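Local coordinates for O-ureido-L-serine synthase (Streptomyces lavendulae, PDB 3X44), which catalyses, with pyridoxal 5'-phosphate as cofactor, the addition of hydroxyurea to O-acetyl-L-serine, giving O-ureido-L-serine on the route to the antibiotic D-cycloserine, at residues Val90-Asp95 with Leu126-Leu131; Leu104-Ala107 with Lys111-Leu114; Val240-Val245 with Thr269-Leu274. The protein carries 1 engineered substitution. One frame throughout, in Å; residues are numbered along the deposited sequence.

How the contacts relate
Contacts 1 and 2 belong to the four-stranded parallel sheet, and contact 3 to the six-stranded mixed sheet, of this cysteine synthase-like, fold type II enzyme. In contact 1 strand 88-94 meets helix 120-135; contact 2, nested within the chain segment that contact 1 closes, joins helix 99-107 to strand 111-115. Their centres are 11 Å apart, and the two strands are neighbours whose backbones bond between Ala91 and both Lys111 and Val113. Both contacts also reach a second subunit. Contact 3 follows later in the sequence, about 30 Å from either by centres, and on the opposite side of the chain's centre from contact 2. Hydrophobic side chains thus fasten helices to both sheets.

Contact 1 of 3, residues Val90-Asp95 with Leu126-Leu131; sequences VAVMGD and LIADEL
Val92, in the middle of strand 90-94, faces Ala128 of helix 126-131 at a CA to CA distance of 6.3 Å. Strand and helix run nearly antiparallel, at 155° between their directions, and their axes come within 8.9 Å, a separation bridged by aliphatic side chains. The contact converges on Val92, whose two methyls divide the helix surface between them. Val92 CG1, anti to the backbone N (chi1 167°), lies 4.2 Å from CG2 of Ile127, the two side chains meeting at a slant. Val92 CG2 turns to the next part of the helix: it rests 4.0 Å from Ala128 CA and meets Leu131 CD1 tip to tip at 3.9 Å. The small Ala128 lets the valine methyl settle against the helix backbone, while Ile127 and Leu131, one turn apart, flank Val92. This is purely apolar helix-on-sheet packing; the Val92 side chain is about 10 Å from the bound O-ureido-L-serine-PLP adduct. Next to strand 90-94 in the sheet, strand 65-70 adds Val67 and Cys69 against Val92, and strand 111-115 brings Phe115 against both Val92 and Ile127. Helix 99-107 packs on Ala91 and Met93, whereas Leu131 also touches Trp137 of its own chain and Leu315 of a second subunit.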
loop_
_atom_site.group_PDB
_atom_site.type_symbol
_atom_site.label_atom_id
_atom_site.label_comp_id
_atom_site.label_asym_id
_atom_site.label_seq_id
_atom_site.Cartn_x
_atom_site.Cartn_y
_atom_site.Cartn_z
ATOM N N VAL A 90 5.375 -27.223 18.994
ATOM C CA VAL A 90 5.662 -27.454 20.406
ATOM C C VAL A 90 6.661 -26.405 20.867
ATOM O O VAL A 90 7.790 -26.370 20.379
ATOM C CB VAL A 90 6.319 -28.833 20.644
ATOM C CG1 VAL A 90 6.484 -29.070 22.142
ATOM C CG2 VAL A 90 5.499 -29.929 20.007
ATOM N N ALA A 91 6.253 -25.561 21.808
ATOM C CA ALA A 91 7.131 -24.516 22.318
ATOM C C ALA A 91 7.857 -24.954 23.588
ATOM O O ALA A 91 7.266 -25.584 24.461
ATOM C CB ALA A 91 6.330 -23.252 22.594
ATOM N N VAL A 92 9.144 -24.626 23.662
ATOM C CA VAL A 92 9.981 -24.931 24.818
ATOM C C VAL A 92 10.290 -23.548 25.373
ATOM O O VAL A 92 11.092 -22.821 24.801
ATOM C CB VAL A 92 11.297 -25.615 24.400
ATOM C CG1 VAL A 92 12.266 -25.630 25.572
ATOM C CG2 VAL A 92 11.015 -27.033 23.925
ATOM N N MET A 93 9.655 -23.188 26.483
ATOM C CA MET A 93 9.831 -21.854 27.044
ATOM C C MET A 93 10.121 -21.782 28.538
ATOM O O MET A 93 9.575 -22.549 29.324
ATOM C CB MET A 93 8.576 -21.032 26.729
ATOM C CG MET A 93 8.661 -19.568 27.094
ATOM S SD MET A 93 7.268 -18.670 26.380
ATOM C CE MET A 93 5.862 -19.593 27.047
ATOM N N GLY A 94 10.988 -20.849 28.919
ATOM C CA GLY A 94 11.319 -20.678 30.324
ATOM C C GLY A 94 10.043 -20.390 31.086
ATOM O O GLY A 94 9.151 -19.726 30.561
ATOM N N ASP A 95 9.952 -20.868 32.324
ATOM C CA ASP A 95 8.743 -20.670 33.118
ATOM C C ASP A 95 8.530 -19.255 33.643
ATOM O O ASP A 95 7.475 -18.966 34.215
ATOM C CB ASP A 95 8.735 -21.631 34.303
ATOM C CG ASP A 95 9.920 -21.420 35.232
ATOM O OD1 ASP A 95 10.717 -20.479 35.009
ATOM O OD2 ASP A 95 10.049 -22.206 36.187
ATOM N N LEU A 126 18.702 -27.260 24.590
ATOM C CA LEU A 126 19.072 -28.640 24.828
ATOM C C LEU A 126 17.810 -29.477 24.921
ATOM O O LEU A 126 17.740 -30.567 24.358
ATOM C CB LEU A 126 19.890 -28.749 26.110
ATOM C CG LEU A 126 21.378 -28.517 25.831
ATOM C CD1 LEU A 126 22.125 -28.225 27.123
ATOM C CD2 LEU A 126 21.954 -29.751 25.139
ATOM N N ILE A 127 16.803 -28.958 25.617
ATOM C CA ILE A 127 15.544 -29.679 25.759
ATOM C C ILE A 127 14.906 -29.825 24.387
ATOM O O ILE A 127 14.466 -30.908 24.003
ATOM C CB ILE A 127 14.562 -28.935 26.696
ATOM C CG1 ILE A 127 15.074 -28.996 28.135
ATOM C CG2 ILE A 127 13.175 -29.569 26.616
ATOM C CD1 ILE A 127 14.319 -28.093 29.090
ATOM N N ALA A 128 14.861 -28.726 23.647
ATOM C CA ALA A 128 14.291 -28.732 22.307
ATOM C C ALA A 128 15.012 -29.765 21.433
ATOM O O ALA A 128 14.379 -30.523 20.700
ATOM C CB ALA A 128 14.413 -27.352 21.693
ATOM N N ASP A 129 16.338 -29.796 21.524
ATOM C CA ASP A 129 17.134 -30.729 20.733
ATOM C C ASP A 129 16.835 -32.174 21.116
ATOM O O ASP A 129 16.686 -33.038 20.252
ATOM C CB ASP A 129 18.630 -30.438 20.922
ATOM C CG ASP A 129 19.081 -29.178 20.190
ATOM O OD1 ASP A 129 20.159 -28.648 20.526
ATOM O OD2 ASP A 129 18.361 -28.716 19.282
ATOM N N GLU A 130 16.750 -32.427 22.416
ATOM C CA GLU A 130 16.469 -33.761 22.921
ATOM C C GLU A 130 15.103 -34.258 22.454
ATOM O O GLU A 130 14.955 -35.425 22.081
ATOM C CB GLU A 130 16.534 -33.767 24.452
ATOM C CG GLU A 130 17.961 -33.775 25.008
ATOM C CD GLU A 130 18.017 -33.672 26.530
ATOM O OE1 GLU A 130 16.947 -33.596 27.180
ATOM O OE2 GLU A 130 19.141 -33.666 27.077
ATOM N N LEU A 131 14.106 -33.376 22.472
ATOM C CA LEU A 131 12.759 -33.748 22.044
ATOM C C LEU A 131 12.736 -34.102 20.568
ATOM O O LEU A 131 12.079 -35.054 20.153
ATOM C CB LEU A 131 11.782 -32.597 22.276
ATOM C CG LEU A 131 11.540 -32.199 23.725
ATOM C CD1 LEU A 131 10.749 -30.899 23.768
ATOM C CD2 LEU A 131 10.804 -33.326 24.441
#

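Contact 2 of 3, residues Leu104-Ala107 with Lys111-Leu114; sequences LIRA and KLVL
Lys111 opens strand 111-114 close to the end of helix 99-107, its CA 6.4 Å from Arg106 CA; the two segments form the second half of the beta-alpha-beta unit made by strand 88-94, helix 99-107 and strand 111-115. Ile105 CG2 packs against Lys111 O at 3.8 Å, and the same oxygen pairs with Ala91 N in the adjacent strand. The CB of Lys111 points away from the helix, yet the Arg106 guanidinium reaches the strand, with NH1 4.1 Å from Lys111 CA. The ammonium NZ of Lys111 stays 5.0 Å from Arg106 NH1, and the lysine makes a cation-pi contact with Trp314 of a second subunit. Leu112 follows, pointing into the helix-sheet interface. Its CD1 meets Ile105 CD1 loosely, and Met93 closes in from strand 88-94. The arginine reaches across it because its chain bends at CB-CG (chi2 -78°), so that the two side chains cross at about a right angle. The same guanidinium is held from a second subunit, where Asp307 O accepts from NE and Asp311 forms a salt bridge with NH2. One of its faces lies over Leu112 CB, which sits 3.8 Å from the guanidinium plane, displaced toward the rim and 3.9 Å from Arg106 NH2.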
loop_
_atom_site.group_PDB
_atom_site.type_symbol
_atom_site.label_atom_id
_atom_site.label_comp_id
_atom_site.label_asym_id
_atom_site.label_seq_id
_atom_site.Cartn_x
_atom_site.Cartn_y
_atom_site.Cartn_z
ATOM N N LEU A 104 -1.102 -17.403 24.434
ATOM C CA LEU A 104 -1.128 -17.126 23.006
ATOM C C LEU A 104 -0.688 -18.354 22.223
ATOM O O LEU A 104 -1.300 -18.713 21.214
ATOM C CB LEU A 104 -0.235 -15.925 22.684
ATOM C CG LEU A 104 -0.922 -14.563 22.859
ATOM C CD1 LEU A 104 -0.074 -13.465 22.231
ATOM C CD2 LEU A 104 -2.291 -14.595 22.207
ATOM N N ILE A 105 0.365 -19.004 22.696
ATOM C CA ILE A 105 0.851 -20.203 22.035
ATOM C C ILE A 105 -0.286 -21.226 22.027
ATOM O O ILE A 105 -0.571 -21.855 21.005
ATOM C CB ILE A 105 2.089 -20.774 22.766
ATOM C CG1 ILE A 105 3.273 -19.816 22.575
ATOM C CG2 ILE A 105 2.433 -22.161 22.209
ATOM C CD1 ILE A 105 4.451 -20.048 23.502
ATOM N N ARG A 106 -0.955 -21.365 23.167
ATOM C CA ARG A 106 -2.064 -22.299 23.294
ATOM C C ARG A 106 -3.203 -21.954 22.341
ATOM O O ARG A 106 -3.790 -22.839 21.722
ATOM C CB ARG A 106 -2.596 -22.299 24.731
ATOM C CG ARG A 106 -1.641 -22.899 25.739
ATOM C CD ARG A 106 -1.673 -24.412 25.665
ATOM N NE ARG A 106 -1.080 -25.019 26.848
ATOM C CZ ARG A 106 -0.666 -26.279 26.911
ATOM N NH1 ARG A 106 -0.780 -27.072 25.853
ATOM N NH2 ARG A 106 -0.137 -26.748 28.034
ATOM N N ALA A 107 -3.503 -20.663 22.220
ATOM C CA ALA A 107 -4.580 -20.204 21.354
ATOM C C ALA A 107 -4.410 -20.679 19.913
ATOM O O ALA A 107 -5.374 -21.106 19.272
ATOM C CB ALA A 107 -4.672 -18.682 21.398
ATOM N N LYS A 111 1.781 -26.485 21.576
ATOM C CA LYS A 111 1.983 -27.274 22.782
ATOM C C LYS A 111 2.997 -26.490 23.597
ATOM O O LYS A 111 3.735 -25.676 23.042
ATOM C CB LYS A 111 2.530 -28.662 22.439
ATOM C CG LYS A 111 1.504 -29.598 21.805
ATOM C CD LYS A 111 0.465 -30.061 22.823
ATOM C CE LYS A 111 -0.801 -30.554 22.135
ATOM N NZ LYS A 111 -1.777 -31.141 23.101
ATOM N N LEU A 112 3.039 -26.745 24.900
ATOM C CA LEU A 112 3.929 -26.026 25.803
ATOM C C LEU A 112 4.801 -26.906 26.697
ATOM O O LEU A 112 4.300 -27.772 27.414
ATOM C CB LEU A 112 3.080 -25.103 26.679
ATOM C CG LEU A 112 3.731 -24.029 27.544
ATOM C CD1 LEU A 112 4.639 -23.149 26.705
ATOM C CD2 LEU A 112 2.631 -23.203 28.184
ATOM N N VAL A 113 6.111 -26.680 26.642
ATOM C CA VAL A 113 7.069 -27.409 27.466
ATOM C C VAL A 113 7.829 -26.342 28.246
ATOM O O VAL A 113 8.642 -25.605 27.685
ATOM C CB VAL A 113 8.081 -28.232 26.607
ATOM C CG1 VAL A 113 9.155 -28.833 27.496
ATOM C CG2 VAL A 113 7.358 -29.339 25.853
ATOM N N LEU A 114 7.549 -26.240 29.539
ATOM C CA LEU A 114 8.213 -25.243 30.364
ATOM C C LEU A 114 9.435 -25.822 31.065
ATOM O O LEU A 114 9.543 -27.034 31.248
ATOM C CB LEU A 114 7.234 -24.684 31.401
ATOM C CG LEU A 114 5.904 -24.150 30.856
ATOM C CD1 LEU A 114 5.038 -23.630 32.005
ATOM C CD2 LEU A 114 6.178 -23.054 29.839
#

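Contact 3 of 3, residues Val240-Val245 with Thr269-Leu274; sequences VTMDEV and TVATAL
Met242 folds its side chain over helix 269-274 so that the terminal methyl, and not the middle of the chain, makes the closest approach. CG is anti to the backbone N, then successive bends at chi2 (54°) and chi3 (62°) curl the thioether round and bring CE against Ala271. The distance of 3.5 Å from Met242 CE to Ala271 CB is tighter than usual for two methyls, while Met242 SD lies 3.8 Å from Ala271 CB. Met242 CE is also 3.5 Å from Thr272 OG1, and the two side chains lie alongside, running opposite ways. Thr272 presents two different groups to strand 240-242. Its CG2, anti to the backbone N, meets Val240 CG2 at 4.1 Å in an oblique methyl contact. Its hydroxyl, on the other branch, makes a weak hydrogen bond to Ala268 O within its own helix and shares a water with the strand: the water donates to Thr241 O at 2.7 Å and hydrogen-bonds to Thr272 OG1 at 2.8 Å. The water adds a polar link from strand backbone to helix beside the methyl contacts. Strand 238-242 is the outermost strand of the mixed sheet within the chain, and segments 240-242 and 269-274 run at 120° to each other. Strand 197-203, next to strand 238-242 in the sheet, supplies Val199 and Leu201 to both Val240 and Thr272, and helix 244-257, begun after the N-cap Asp243, places Thr246 and Thr250 against Ala271.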
loop_
_atom_site.group_PDB
_atom_site.type_symbol
_atom_site.label_atom_id
_atom_site.label_comp_id
_atom_site.label_asym_id
_atom_site.label_seq_id
_atom_site.Cartn_x
_atom_site.Cartn_y
_atom_site.Cartn_z
ATOM N N VAL A 240 25.968 -0.800 23.335
ATOM C CA VAL A 240 25.619 -0.157 24.601
ATOM C C VAL A 240 24.732 -1.014 25.498
ATOM O O VAL A 240 24.353 -2.132 25.134
ATOM C CB VAL A 240 24.872 1.164 24.335
ATOM C CG1 VAL A 240 25.746 2.104 23.523
ATOM C CG2 VAL A 240 23.575 0.874 23.578
ATOM N N THR A 241 24.410 -0.479 26.675
ATOM C CA THR A 241 23.541 -1.165 27.622
ATOM C C THR A 241 22.340 -0.291 27.949
ATOM O O THR A 241 22.346 0.916 27.704
ATOM C CB THR A 241 24.253 -1.475 28.953
ATOM O OG1 THR A 241 24.827 -0.272 29.479
ATOM C CG2 THR A 241 25.327 -2.528 28.755
ATOM N N MET A 242 21.312 -0.919 28.500
ATOM C CA MET A 242 20.089 -0.237 28.903
ATOM C C MET A 242 19.501 -1.062 30.046
ATOM O O MET A 242 19.378 -2.285 29.938
ATOM C CB MET A 242 19.097 -0.164 27.738
ATOM C CG MET A 242 17.716 0.372 28.122
ATOM S SD MET A 242 17.775 1.982 28.970
ATOM C CE MET A 242 18.508 3.015 27.690
ATOM N N ASP A 243 19.157 -0.399 31.142
ATOM C CA ASP A 243 18.598 -1.099 32.288
ATOM C C ASP A 243 17.106 -1.341 32.079
ATOM O O ASP A 243 16.404 -0.521 31.481
ATOM C CB ASP A 243 18.847 -0.297 33.569
ATOM C CG ASP A 243 18.046 0.978 33.615
ATOM O OD1 ASP A 243 18.490 1.972 33.013
ATOM O OD2 ASP A 243 16.968 0.979 34.248
ATOM N N GLU A 244 16.626 -2.468 32.589
ATOM C CA GLU A 244 15.233 -2.850 32.422
ATOM C C GLU A 244 14.200 -1.858 32.936
ATOM O O GLU A 244 13.165 -1.676 32.307
ATOM C CB GLU A 244 14.991 -4.228 33.045
ATOM C CG GLU A 244 15.370 -4.347 34.513
ATOM C CD GLU A 244 15.452 -5.791 34.960
ATOM O OE1 GLU A 244 15.262 -6.062 36.166
ATOM O OE2 GLU A 244 15.702 -6.662 34.102
ATOM N N VAL A 245 14.476 -1.218 34.067
ATOM C CA VAL A 245 13.542 -0.251 34.634
ATOM C C VAL A 245 13.356 0.936 33.693
ATOM O O VAL A 245 12.223 1.338 33.401
ATOM C CB VAL A 245 14.024 0.258 36.013
ATOM C CG1 VAL A 245 12.962 1.155 36.642
ATOM C CG2 VAL A 245 14.310 -0.918 36.922
ATOM N N THR A 269 14.865 0.107 23.285
ATOM C CA THR A 269 15.418 0.729 22.083
ATOM C C THR A 269 15.111 2.226 22.031
ATOM O O THR A 269 15.990 3.036 21.746
ATOM C CB THR A 269 14.885 0.058 20.796
ATOM O OG1 THR A 269 13.458 0.167 20.753
ATOM C CG2 THR A 269 15.271 -1.416 20.765
ATOM N N VAL A 270 13.865 2.591 22.312
ATOM C CA VAL A 270 13.492 3.996 22.311
ATOM C C VAL A 270 14.313 4.766 23.345
ATOM O O VAL A 270 14.804 5.864 23.063
ATOM C CB VAL A 270 12.004 4.172 22.627
ATOM C CG1 VAL A 270 11.670 5.661 22.796
ATOM C CG2 VAL A 270 11.175 3.551 21.516
ATOM N N ALA A 271 14.446 4.184 24.539
ATOM C CA ALA A 271 15.205 4.784 25.634
ATOM C C ALA A 271 16.631 5.068 25.177
ATOM O O ALA A 271 17.160 6.165 25.366
ATOM C CB ALA A 271 15.219 3.843 26.842
ATOM N N THR A 272 17.245 4.069 24.557
ATOM C CA THR A 272 18.603 4.216 24.064
ATOM C C THR A 272 18.659 5.339 23.038
ATOM O O THR A 272 19.535 6.204 23.101
ATOM C CB THR A 272 19.093 2.916 23.411
ATOM O OG1 THR A 272 19.407 1.966 24.440
ATOM C CG2 THR A 272 20.335 3.173 22.562
ATOM N N ALA A 273 17.714 5.320 22.099
ATOM C CA ALA A 273 17.652 6.332 21.051
ATOM C C ALA A 273 17.506 7.735 21.636
ATOM O O ALA A 273 18.128 8.689 21.153
ATOM C CB ALA A 273 16.484 6.037 20.112
ATOM N N LEU A 274 16.672 7.858 22.665
ATOM C CA LEU A 274 16.438 9.145 23.305
ATOM C C LEU A 274 17.719 9.600 23.996
ATOM O O LEU A 274 18.022 10.791 24.041
ATOM C CB LEU A 274 15.297 9.036 24.322
ATOM C CG LEU A 274 13.874 8.966 23.759
ATOM C CD1 LEU A 274 12.882 8.681 24.881
ATOM C CD2 LEU A 274 13.525 10.281 23.073
HETATM O O HOH W 1 21.668 2.786 25.845
#